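Local coordinates for F-BAR domain only protein 1 (Danio rerio, PDB 5JP2) that probably acts in an early step of clathrin-mediated endocytosis, its mu homology domain binding a peptide of Eps15, at residues Ala149-Gln152 with Val157-Val160; Cys151-Thr156 with Pro239-Ala244; Leu257-Val262 with Tyr266-Val271. All blocks are in the same frame, centred on the assembly; numbering follows the deposited sequence.

How the contacts relate
From the N terminus, contact 1 closes the short hairpin of strands 145-154 and 157-166. Contact 2 starts from the same first strand, sharing Cys151 and Gln152, but spans 82 residues to 239-244. The two overlap along the chain and cross: the return strand of contact 1 lies inside the loop closed by contact 2. They also touch, Val160 packing on Pro241, so the hairpin's four-stranded sheet meets the loop that leads into strand 242-250, an inner strand of the nine-stranded sheet. Contact 3 follows in series, after strand 242-250, and pairs 257-262 with 266-271 on the other side of the chain's centre, about 48 Å away between centres, where a second four-stranded sheet packs against the long one.

Contact 1 of 3, residues Ala149-Gln152 with Val157-Val160; sequences AECQ and VTRV
Gln152 and Arg159 form the hydrogen-bonded antiparallel pair of a beta hairpin, with Gln152 N to Arg159 O at 3.1 Å and Arg159 N to Gln152 O at 2.8 Å, the second nearly straight. Their side chains share one face of the sheet and run alongside, pointing the same way. From Arg159, CB sits 4.1 Å from Gln152 O; CG is anti to the backbone N (chi1 -171°), and the chain then stays extended to NE, carrying the guanidinium clear of the backbone. At the tip the guanidinium turns its edge to Gln152, with NH1 3.9 Å from OE1, which lies in the guanidinium plane, while the amide is tilted by only 29° from that plane. On the other face, Cys151 SG packs at 4.0 Å from Val160 CG2 in the neighbouring non-hydrogen-bonded pair, and Cys151 is joined to Cys284 by a disulfide. Strand 223-231 continues the sheet beyond Arg159, with backbone bonds to Thr158 and Val160. The chemistry is therefore two-sided: the polar face lets an amide oxygen, and Glu150 further off, probably ease the arginine's charge, while the sulfur face is largely apolar and covalently tied to the C-terminal tail.

Contact 2 of 3, residues Cys151-Thr156 with Pro239-Ala244; sequences CQRSGT and PAPSLA
Cys151 and Arg153, on the same side of strand 145-154, both reach the ring of Pro241, and both meet it at the same atom. The apolar part is a single approach, Cys151 SG to Pro241 CD at 4.2 Å. The sulfur swings away from its own backbone N (chi1 -166°) and is directed from the strand toward the loop. Val160 of the hairpin's second strand and Leu183 of strand 179-184 touch the same proline, which thus fits between the two sheets.

The second kind of contact joins a charged group to this apolar ring. Arg153 is extended through its first two torsions and bends at chi3 (-66°), which brings the guanidinium back beside the ring; its NH2 lies 4.3 Å from Pro241 CD, and CD sits at the guanidinium edge, near its plane. This is van der Waals packing of an edge, not a stack on the face. The polar need of the group is met in part within the hairpin, where NE makes a weak hydrogen bond to Thr158 OG1.

Backbone bonds play no part between these segments: the nearest CA atoms, Cys151 and Ala240, are 7.5 Å apart, and Pro241 has no N-H to give. Residues 239-241 have polyproline II-like backbone angles and lead into strand 242-250. The contact is thus a small, non-directional surface junction, resting on dispersion between sulfur, a proline methylene and an arginine edge, and it sets no fixed register between the two segments.

Contact 3 of 3, residues Leu257-Val262 with Tyr266-Val271; sequences LDVELV and YRMSLV
Leu261 and Met268 reach toward each other from two roughly antiparallel strands of different sheets, whose axes stay 7.3 Å apart, too far for backbone pairing, so side chains fill the interval. They meet at a slant. The two branches of the leucine divide the work: CD2 lies 3.8 Å from Met268 CE, while CD1 reaches the backbone of the other strand, 3.6 Å from Met268 N and about as near to Arg267 C. CD1 also comes to 3.9 Å from Tyr266 CB, just before the tyrosine leads its ring off toward Trp17 and its hydroxyl to Pro66 O.

Met268 leaves its strand trans to N (chi1 -172°), then bends at chi2 and chi3, which folds the terminal methyl back between Leu261 and Val259. Val259 stands across it at about a right angle, CG1 lying 4.1 Å from Met268 CE. The same CG1 is 4.3 Å from Val271 CG1, further along the strand. Shortening Leu261 to an alanine is likely to leave the Met268 methyl without the leucine branch it rests on and to open a gap over the backbone of Arg267 and Met268.

At the Val271 end sits a carboxylate. Asp258 OD1 takes the backbone N-H of Val259 at 2.9 Å, from about 40° above the carboxylate plane, and also forms a salt bridge with Lys273.

Arg267 points away from Leu261 and, outside these two segments, pairs in a salt bridge with an acidic side chain of the bound Eps15 peptide, which also packs on Ser269 and Leu270. Strand 266-271 thus offers the peptide a charged, a polar and an apolar side chain, while methyl groups without directional bonds hold it to strand 258-261 of the second sheet.

Contact 1 of 3, residues Ala149-Gln152 with Val157-Val160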
ATOM      1  N   ALA B 149     -12.428 -15.909  11.574  1.00 27.39           N
ATOM      2  CA  ALA B 149     -11.843 -16.717  12.629  1.00 30.17           C
ATOM      3  C   ALA B 149     -12.910 -17.175  13.619  1.00 36.39           C
ATOM      4  O   ALA B 149     -13.882 -16.470  13.881  1.00 39.16           O
ATOM      5  CB  ALA B 149     -10.755 -15.946  13.368  1.00 30.00           C
ATOM      6  N   GLU B 150     -12.719 -18.376  14.154  1.00 39.06           N
ATOM      7  CA  GLU B 150     -13.615 -18.969  15.134  1.00 56.36           C
ATOM      8  C   GLU B 150     -12.775 -19.587  16.235  1.00 55.51           C
ATOM      9  O   GLU B 150     -11.645 -20.005  16.002  1.00 50.07           O
ATOM     10  CB  GLU B 150     -14.515 -20.035  14.500  1.00 65.76           C
ATOM     11  CG  GLU B 150     -15.491 -19.487  13.480  1.00 58.84           C
ATOM     12  CD  GLU B 150     -16.318 -20.568  12.820  1.00 84.59           C
ATOM     13  OE1 GLU B 150     -17.126 -20.238  11.926  1.00 89.63           O
ATOM     14  OE2 GLU B 150     -16.141 -21.751  13.171  1.00 99.43           O
ATOM     15  N   CYS B 151     -13.340 -19.648  17.437  0.50 73.66           N
ATOM     16  CA  CYS B 151     -12.618 -20.160  18.591  0.50 72.18           C
ATOM     17  C   CYS B 151     -13.543 -20.985  19.470  0.50 74.66           C
ATOM     18  O   CYS B 151     -14.713 -20.639  19.651  0.50 84.20           O
ATOM     19  CB  CYS B 151     -12.013 -19.019  19.408  0.50 70.69           C
ATOM     20  SG  CYS B 151     -10.800 -19.542  20.617  0.50 64.12           S
ATOM     21  N   GLN B 152     -13.010 -22.075  20.016  1.00 69.68           N
ATOM     22  CA  GLN B 152     -13.746 -22.945  20.919  1.00 67.44           C
ATOM     23  C   GLN B 152     -12.805 -23.403  22.017  1.00 64.88           C
ATOM     24  O   GLN B 152     -11.623 -23.637  21.765  1.00 59.47           O
ATOM     25  CB  GLN B 152     -14.347 -24.142  20.175  1.00 69.46           C
ATOM     26  CG  GLN B 152     -15.452 -23.749  19.205  1.00102.26           C
ATOM     27  CD  GLN B 152     -14.967 -23.592  17.776  1.00108.86           C
ATOM     28  OE1 GLN B 152     -13.808 -23.864  17.464  1.00 99.76           O
ATOM     29  NE2 GLN B 152     -15.845 -23.106  16.908  1.00106.32           N
ATOM     30  N   VAL B 157      -8.253 -27.189  26.661  1.00 78.56           N
ATOM     31  CA  VAL B 157      -7.956 -27.247  25.238  1.00 80.83           C
ATOM     32  C   VAL B 157      -8.624 -26.081  24.527  1.00 69.80           C
ATOM     33  O   VAL B 157      -9.833 -25.866  24.662  1.00 71.21           O
ATOM     34  CB  VAL B 157      -8.407 -28.588  24.643  1.00 76.38           C
ATOM     35  CG1 VAL B 157      -8.140 -28.615  23.160  1.00 93.22           C
ATOM     36  CG2 VAL B 157      -7.668 -29.720  25.317  1.00 92.20           C
ATOM     37  N   THR B 158      -7.834 -25.332  23.768  1.00 71.86           N
ATOM     38  CA  THR B 158      -8.304 -24.234  22.939  1.00 65.35           C
ATOM     39  C   THR B 158      -8.110 -24.595  21.478  1.00 52.20           C
ATOM     40  O   THR B 158      -7.039 -25.067  21.095  1.00 55.76           O
ATOM     41  CB  THR B 158      -7.535 -22.959  23.251  1.00 61.05           C
ATOM     42  OG1 THR B 158      -7.617 -22.686  24.652  1.00 72.31           O
ATOM     43  CG2 THR B 158      -8.096 -21.803  22.467  1.00 68.80           C
ATOM     44  N   ARG B 159      -9.126 -24.389  20.658  1.00 46.99           N
ATOM     45  CA  ARG B 159      -8.950 -24.603  19.234  1.00 58.76           C
ATOM     46  C   ARG B 159      -9.216 -23.296  18.502  1.00 52.74           C
ATOM     47  O   ARG B 159     -10.142 -22.559  18.842  1.00 52.95           O
ATOM     48  CB  ARG B 159      -9.851 -25.719  18.724  1.00 66.91           C
ATOM     49  CG  ARG B 159      -9.558 -26.133  17.301  1.00 83.98           C
ATOM     50  CD  ARG B 159     -10.569 -27.127  16.779  1.00101.31           C
ATOM     51  NE  ARG B 159     -10.352 -27.394  15.363  1.00 93.31           N
ATOM     52  CZ  ARG B 159     -11.029 -26.804  14.388  1.00 89.92           C
ATOM     53  NH1 ARG B 159     -11.967 -25.917  14.685  1.00 77.66           N
ATOM     54  NH2 ARG B 159     -10.768 -27.103  13.122  1.00 77.87           N
ATOM     55  N   VAL B 160      -8.392 -23.007  17.504  1.00 51.66           N
ATOM     56  CA  VAL B 160      -8.507 -21.787  16.720  1.00 47.40           C
ATOM     57  C   VAL B 160      -8.470 -22.167  15.252  1.00 43.33           C
ATOM     58  O   VAL B 160      -7.635 -22.975  14.842  1.00 45.39           O
ATOM     59  CB  VAL B 160      -7.367 -20.809  17.063  1.00 50.91           C
ATOM     60  CG1 VAL B 160      -7.366 -19.627  16.130  1.00 53.00           C
ATOM     61  CG2 VAL B 160      -7.492 -20.352  18.500  1.00 60.42           C
TER

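Contact 2 of 3, residues Cys151-Thr156 with Pro239-Ala244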
ATOM      1  N   CYS B 151     -13.340 -19.648  17.437  0.50 73.66           N
ATOM      2  CA  CYS B 151     -12.618 -20.160  18.591  0.50 72.18           C
ATOM      3  C   CYS B 151     -13.543 -20.985  19.470  0.50 74.66           C
ATOM      4  O   CYS B 151     -14.713 -20.639  19.651  0.50 84.20           O
ATOM      5  CB  CYS B 151     -12.013 -19.019  19.408  0.50 70.69           C
ATOM      6  SG  CYS B 151     -10.800 -19.542  20.617  0.50 64.12           S
ATOM      7  N   GLN B 152     -13.010 -22.075  20.016  1.00 69.68           N
ATOM      8  CA  GLN B 152     -13.746 -22.945  20.919  1.00 67.44           C
ATOM      9  C   GLN B 152     -12.805 -23.403  22.017  1.00 64.88           C
ATOM     10  O   GLN B 152     -11.623 -23.637  21.765  1.00 59.47           O
ATOM     11  CB  GLN B 152     -14.347 -24.142  20.175  1.00 69.46           C
ATOM     12  CG  GLN B 152     -15.452 -23.749  19.205  1.00102.26           C
ATOM     13  CD  GLN B 152     -14.967 -23.592  17.776  1.00108.86           C
ATOM     14  OE1 GLN B 152     -13.808 -23.864  17.464  1.00 99.76           O
ATOM     15  NE2 GLN B 152     -15.845 -23.106  16.908  1.00106.32           N
ATOM     16  N   ARG B 153     -13.330 -23.523  23.234  1.00 82.65           N
ATOM     17  CA  ARG B 153     -12.550 -23.966  24.384  1.00 82.59           C
ATOM     18  C   ARG B 153     -13.322 -24.990  25.201  1.00 80.82           C
ATOM     19  O   ARG B 153     -14.388 -24.682  25.738  1.00 90.38           O
ATOM     20  CB  ARG B 153     -12.170 -22.782  25.259  1.00 86.45           C
ATOM     21  CG  ARG B 153     -11.072 -23.096  26.229  1.00107.74           C
ATOM     22  CD  ARG B 153     -10.543 -21.806  26.777  1.00131.89           C
ATOM     23  NE  ARG B 153      -9.903 -21.053  25.705  1.00140.16           N
ATOM     24  CZ  ARG B 153      -9.733 -19.737  25.714  1.00146.56           C
ATOM     25  NH1 ARG B 153     -10.163 -19.016  26.739  1.00151.96           N
ATOM     26  NH2 ARG B 153      -9.135 -19.136  24.694  1.00154.75           N
ATOM     27  N   SER B 154     -12.777 -26.199  25.302  1.00 86.09           N
ATOM     28  CA  SER B 154     -13.298 -27.242  26.178  1.00 84.77           C
ATOM     29  C   SER B 154     -12.236 -27.547  27.224  1.00 81.17           C
ATOM     30  O   SER B 154     -11.191 -28.117  26.904  1.00 84.22           O
ATOM     31  CB  SER B 154     -13.664 -28.494  25.386  1.00 88.16           C
ATOM     32  OG  SER B 154     -14.624 -28.200  24.386  1.00116.73           O
ATOM     33  N   GLY B 155     -12.508 -27.187  28.468  1.00 82.60           N
ATOM     34  CA  GLY B 155     -11.520 -27.387  29.513  1.00 91.31           C
ATOM     35  C   GLY B 155     -10.238 -26.640  29.214  1.00 87.73           C
ATOM     36  O   GLY B 155     -10.243 -25.431  28.972  1.00106.21           O
ATOM     37  N   THR B 156      -9.123 -27.360  29.227  1.00 77.90           N
ATOM     38  CA  THR B 156      -7.809 -26.764  29.023  1.00 92.54           C
ATOM     39  C   THR B 156      -7.426 -26.665  27.555  1.00 85.37           C
ATOM     40  O   THR B 156      -6.364 -26.121  27.242  1.00 73.07           O
ATOM     41  CB  THR B 156      -6.740 -27.563  29.775  1.00 89.88           C
ATOM     42  OG1 THR B 156      -6.887 -28.955  29.475  1.00 97.03           O
ATOM     43  CG2 THR B 156      -6.866 -27.347  31.266  1.00102.20           C
ATOM     44  N   PRO B 239      -8.496 -12.278  26.803  1.00127.92           N
ATOM     45  CA  PRO B 239      -9.520 -12.337  25.756  1.00128.79           C
ATOM     46  C   PRO B 239      -9.196 -13.408  24.739  1.00111.57           C
ATOM     47  O   PRO B 239      -8.143 -14.046  24.812  1.00111.75           O
ATOM     48  CB  PRO B 239      -9.455 -10.942  25.135  1.00129.60           C
ATOM     49  CG  PRO B 239      -8.015 -10.590  25.252  1.00137.87           C
ATOM     50  CD  PRO B 239      -7.551 -11.173  26.572  1.00132.12           C
ATOM     51  N   ALA B 240     -10.097 -13.619  23.793  1.00 91.54           N
ATOM     52  CA  ALA B 240      -9.841 -14.584  22.748  1.00 92.95           C
ATOM     53  C   ALA B 240      -8.642 -14.133  21.915  1.00 89.30           C
ATOM     54  O   ALA B 240      -8.426 -12.936  21.715  1.00 75.59           O
ATOM     55  CB  ALA B 240     -11.067 -14.746  21.861  1.00 83.74           C
ATOM     56  N   PRO B 241      -7.843 -15.073  21.430  1.00 79.23           N
ATOM     57  CA  PRO B 241      -6.672 -14.707  20.635  1.00 89.04           C
ATOM     58  C   PRO B 241      -7.089 -14.107  19.305  1.00 69.16           C
ATOM     59  O   PRO B 241      -8.185 -14.348  18.798  1.00 52.15           O
ATOM     60  CB  PRO B 241      -5.949 -16.038  20.440  1.00 82.70           C
ATOM     61  CG  PRO B 241      -7.047 -17.039  20.456  1.00 91.11           C
ATOM     62  CD  PRO B 241      -8.068 -16.527  21.436  1.00 93.66           C
ATOM     63  N   SER B 242      -6.192 -13.298  18.753  1.00 57.63           N
ATOM     64  CA  SER B 242      -6.388 -12.670  17.457  1.00 43.77           C
ATOM     65  C   SER B 242      -5.303 -13.131  16.504  1.00 34.78           C
ATOM     66  O   SER B 242      -4.155 -13.312  16.902  1.00 38.18           O
ATOM     67  CB  SER B 242      -6.329 -11.157  17.567  1.00 38.73           C
ATOM     68  OG  SER B 242      -7.489 -10.635  18.173  1.00 66.74           O
ATOM     69  N   LEU B 243      -5.660 -13.305  15.244  1.00 28.58           N
ATOM     70  CA  LEU B 243      -4.691 -13.668  14.226  1.00 26.75           C
ATOM     71  C   LEU B 243      -4.331 -12.447  13.388  1.00 27.91           C
ATOM     72  O   LEU B 243      -5.192 -11.627  13.069  1.00 31.04           O
ATOM     73  CB  LEU B 243      -5.242 -14.763  13.318  1.00 34.27           C
ATOM     74  CG  LEU B 243      -5.587 -16.093  13.983  1.00 32.19           C
ATOM     75  CD1 LEU B 243      -7.079 -16.205  14.141  1.00 41.42           C
ATOM     76  CD2 LEU B 243      -5.056 -17.225  13.184  1.00 25.67           C
ATOM     77  N   ALA B 244      -3.058 -12.332  13.042  1.00 33.63           N
ATOM     78  CA  ALA B 244      -2.564 -11.284  12.167  1.00 30.78           C
ATOM     79  C   ALA B 244      -2.139 -11.882  10.836  1.00 30.12           C
ATOM     80  O   ALA B 244      -1.532 -12.956  10.794  1.00 28.02           O
ATOM     81  CB  ALA B 244      -1.395 -10.541  12.806  1.00 26.39           C
TER

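Contact 3 of 3, residues Leu257-Val262 with Tyr266-Val271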
ATOM      1  N   LEU B 257      -7.291   4.853  -6.502  1.00 49.37           N
ATOM      2  CA  LEU B 257      -6.714   6.115  -6.930  1.00 47.93           C
ATOM      3  C   LEU B 257      -5.644   5.893  -7.992  1.00 44.09           C
ATOM      4  O   LEU B 257      -4.898   4.914  -7.961  1.00 43.32           O
ATOM      5  CB  LEU B 257      -6.130   6.856  -5.730  1.00 32.94           C
ATOM      6  CG  LEU B 257      -5.389   8.176  -5.945  1.00 33.00           C
ATOM      7  CD1 LEU B 257      -5.564   9.024  -4.747  1.00 31.40           C
ATOM      8  CD2 LEU B 257      -3.913   7.964  -6.158  1.00 55.54           C
ATOM      9  N   ASP B 258      -5.580   6.819  -8.944  1.00 46.21           N
ATOM     10  CA  ASP B 258      -4.565   6.788  -9.984  1.00 37.77           C
ATOM     11  C   ASP B 258      -4.184   8.225 -10.330  1.00 33.85           C
ATOM     12  O   ASP B 258      -4.891   9.170  -9.982  1.00 33.27           O
ATOM     13  CB  ASP B 258      -5.076   6.032 -11.214  1.00 40.97           C
ATOM     14  CG  ASP B 258      -3.972   5.400 -12.007  1.00 54.23           C
ATOM     15  OD1 ASP B 258      -2.792   5.610 -11.677  1.00 39.07           O
ATOM     16  OD2 ASP B 258      -4.289   4.703 -12.982  1.00 57.95           O
ATOM     17  N   VAL B 259      -3.058   8.386 -11.020  1.00 36.05           N
ATOM     18  CA  VAL B 259      -2.548   9.701 -11.385  1.00 34.93           C
ATOM     19  C   VAL B 259      -2.224   9.735 -12.877  1.00 32.30           C
ATOM     20  O   VAL B 259      -1.718   8.760 -13.438  1.00 42.21           O
ATOM     21  CB  VAL B 259      -1.315  10.064 -10.533  1.00 31.23           C
ATOM     22  CG1 VAL B 259      -0.184   9.106 -10.789  1.00 28.56           C
ATOM     23  CG2 VAL B 259      -0.899  11.484 -10.780  1.00 35.95           C
ATOM     24  N   GLU B 260      -2.554  10.840 -13.531  1.00 34.78           N
ATOM     25  CA  GLU B 260      -2.184  11.035 -14.920  1.00 38.75           C
ATOM     26  C   GLU B 260      -1.809  12.494 -15.137  1.00 34.46           C
ATOM     27  O   GLU B 260      -2.335  13.385 -14.475  1.00 61.03           O
ATOM     28  CB  GLU B 260      -3.307  10.622 -15.874  1.00 44.11           C
ATOM     29  CG  GLU B 260      -4.463  11.572 -15.941  1.00 41.04           C
ATOM     30  CD  GLU B 260      -5.642  11.000 -16.699  1.00 47.68           C
ATOM     31  OE1 GLU B 260      -5.697   9.767 -16.854  1.00 51.00           O
ATOM     32  OE2 GLU B 260      -6.501  11.781 -17.159  1.00 67.09           O
ATOM     33  N   LEU B 261      -0.873  12.729 -16.050  1.00 44.03           N
ATOM     34  CA  LEU B 261      -0.411  14.082 -16.323  1.00 35.98           C
ATOM     35  C   LEU B 261      -1.416  14.822 -17.185  1.00 34.45           C
ATOM     36  O   LEU B 261      -2.208  14.217 -17.904  1.00 46.01           O
ATOM     37  CB  LEU B 261       0.935  14.061 -17.030  1.00 33.96           C
ATOM     38  CG  LEU B 261       2.112  13.451 -16.289  1.00 36.34           C
ATOM     39  CD1 LEU B 261       3.403  13.734 -17.048  1.00 33.15           C
ATOM     40  CD2 LEU B 261       2.184  13.977 -14.893  1.00 38.66           C
ATOM     41  N   VAL B 262      -1.386  16.144 -17.108  1.00 39.43           N
ATOM     42  CA  VAL B 262      -2.275  16.996 -17.891  1.00 37.34           C
ATOM     43  C   VAL B 262      -1.391  17.854 -18.772  1.00 43.00           C
ATOM     44  O   VAL B 262      -0.600  18.663 -18.272  1.00 60.14           O
ATOM     45  CB  VAL B 262      -3.179  17.864 -17.015  1.00 39.12           C
ATOM     46  CG1 VAL B 262      -4.136  18.627 -17.880  1.00 64.26           C
ATOM     47  CG2 VAL B 262      -3.929  17.007 -16.034  1.00 42.60           C
ATOM     48  N   TYR B 266       5.233  17.284 -20.523  1.00 45.70           N
ATOM     49  CA  TYR B 266       5.906  16.280 -19.726  1.00 33.50           C
ATOM     50  C   TYR B 266       5.253  14.943 -20.024  1.00 33.03           C
ATOM     51  O   TYR B 266       4.097  14.879 -20.444  1.00 42.32           O
ATOM     52  CB  TYR B 266       5.806  16.600 -18.232  1.00 45.15           C
ATOM     53  CG  TYR B 266       6.426  17.918 -17.829  1.00 32.71           C
ATOM     54  CD1 TYR B 266       5.730  19.105 -17.942  1.00 30.67           C
ATOM     55  CD2 TYR B 266       7.695  17.964 -17.302  1.00 40.57           C
ATOM     56  CE1 TYR B 266       6.297  20.289 -17.578  1.00 28.17           C
ATOM     57  CE2 TYR B 266       8.260  19.147 -16.926  1.00 29.42           C
ATOM     58  CZ  TYR B 266       7.561  20.299 -17.067  1.00 26.13           C
ATOM     59  OH  TYR B 266       8.138  21.476 -16.703  1.00 45.41           O
ATOM     60  N   ARG B 267       5.987  13.869 -19.809  1.00 33.28           N
ATOM     61  CA  ARG B 267       5.404  12.551 -19.968  1.00 37.77           C
ATOM     62  C   ARG B 267       5.775  11.681 -18.781  1.00 35.51           C
ATOM     63  O   ARG B 267       6.833  11.841 -18.175  1.00 28.50           O
ATOM     64  CB  ARG B 267       5.833  11.889 -21.288  1.00 32.17           C
ATOM     65  CG  ARG B 267       7.297  11.655 -21.403  1.00 39.05           C
ATOM     66  CD  ARG B 267       7.691  11.112 -22.763  1.00 33.58           C
ATOM     67  NE  ARG B 267       9.129  11.236 -22.889  1.00 31.63           N
ATOM     68  CZ  ARG B 267       9.994  10.429 -22.307  1.00 30.27           C
ATOM     69  NH1 ARG B 267       9.570   9.402 -21.591  1.00 39.74           N
ATOM     70  NH2 ARG B 267      11.279  10.651 -22.444  1.00 33.68           N
ATOM     71  N   MET B 268       4.897  10.741 -18.472  1.00 34.94           N
ATOM     72  CA  MET B 268       5.055   9.910 -17.292  1.00 39.28           C
ATOM     73  C   MET B 268       5.844   8.678 -17.678  1.00 45.69           C
ATOM     74  O   MET B 268       5.345   7.804 -18.391  1.00 42.33           O
ATOM     75  CB  MET B 268       3.707   9.530 -16.691  1.00 42.37           C
ATOM     76  CG  MET B 268       3.862   8.826 -15.364  1.00 58.33           C
ATOM     77  SD  MET B 268       3.967   9.923 -13.945  1.00 40.91           S
ATOM     78  CE  MET B 268       2.277  10.351 -13.826  1.00 18.06           C
ATOM     79  N   SER B 269       7.086   8.608 -17.202  0.50 60.94           N
ATOM     80  CA  SER B 269       7.943   7.478 -17.521  0.50 62.41           C
ATOM     81  C   SER B 269       7.384   6.179 -16.966  0.50 71.06           C
ATOM     82  O   SER B 269       7.546   5.123 -17.587  0.50 75.05           O
ATOM     83  CB  SER B 269       9.350   7.727 -16.981  0.50 63.06           C
ATOM     84  OG  SER B 269      10.167   6.593 -17.168  0.50 69.68           O
ATOM     85  N   LEU B 270       6.706   6.238 -15.822  1.00 66.43           N
ATOM     86  CA  LEU B 270       6.279   5.049 -15.105  1.00 51.11           C
ATOM     87  C   LEU B 270       5.437   5.458 -13.905  1.00 46.38           C
ATOM     88  O   LEU B 270       5.644   6.521 -13.323  1.00 40.93           O
ATOM     89  CB  LEU B 270       7.510   4.266 -14.646  1.00 48.07           C
ATOM     90  CG  LEU B 270       7.452   3.001 -13.817  1.00 60.22           C
ATOM     91  CD1 LEU B 270       8.635   2.146 -14.188  1.00 97.08           C
ATOM     92  CD2 LEU B 270       7.555   3.375 -12.385  1.00 66.08           C
ATOM     93  N   VAL B 271       4.549   4.562 -13.485  1.00 40.52           N
ATOM     94  CA  VAL B 271       3.785   4.730 -12.256  1.00 30.86           C
ATOM     95  C   VAL B 271       3.887   3.431 -11.488  1.00 29.60           C
ATOM     96  O   VAL B 271       3.281   2.430 -11.875  1.00 35.31           O
ATOM     97  CB  VAL B 271       2.318   5.083 -12.503  1.00 33.34           C
ATOM     98  CG1 VAL B 271       1.602   5.204 -11.184  1.00 44.90           C
ATOM     99  CG2 VAL B 271       2.220   6.384 -13.236  1.00 42.27           C
TER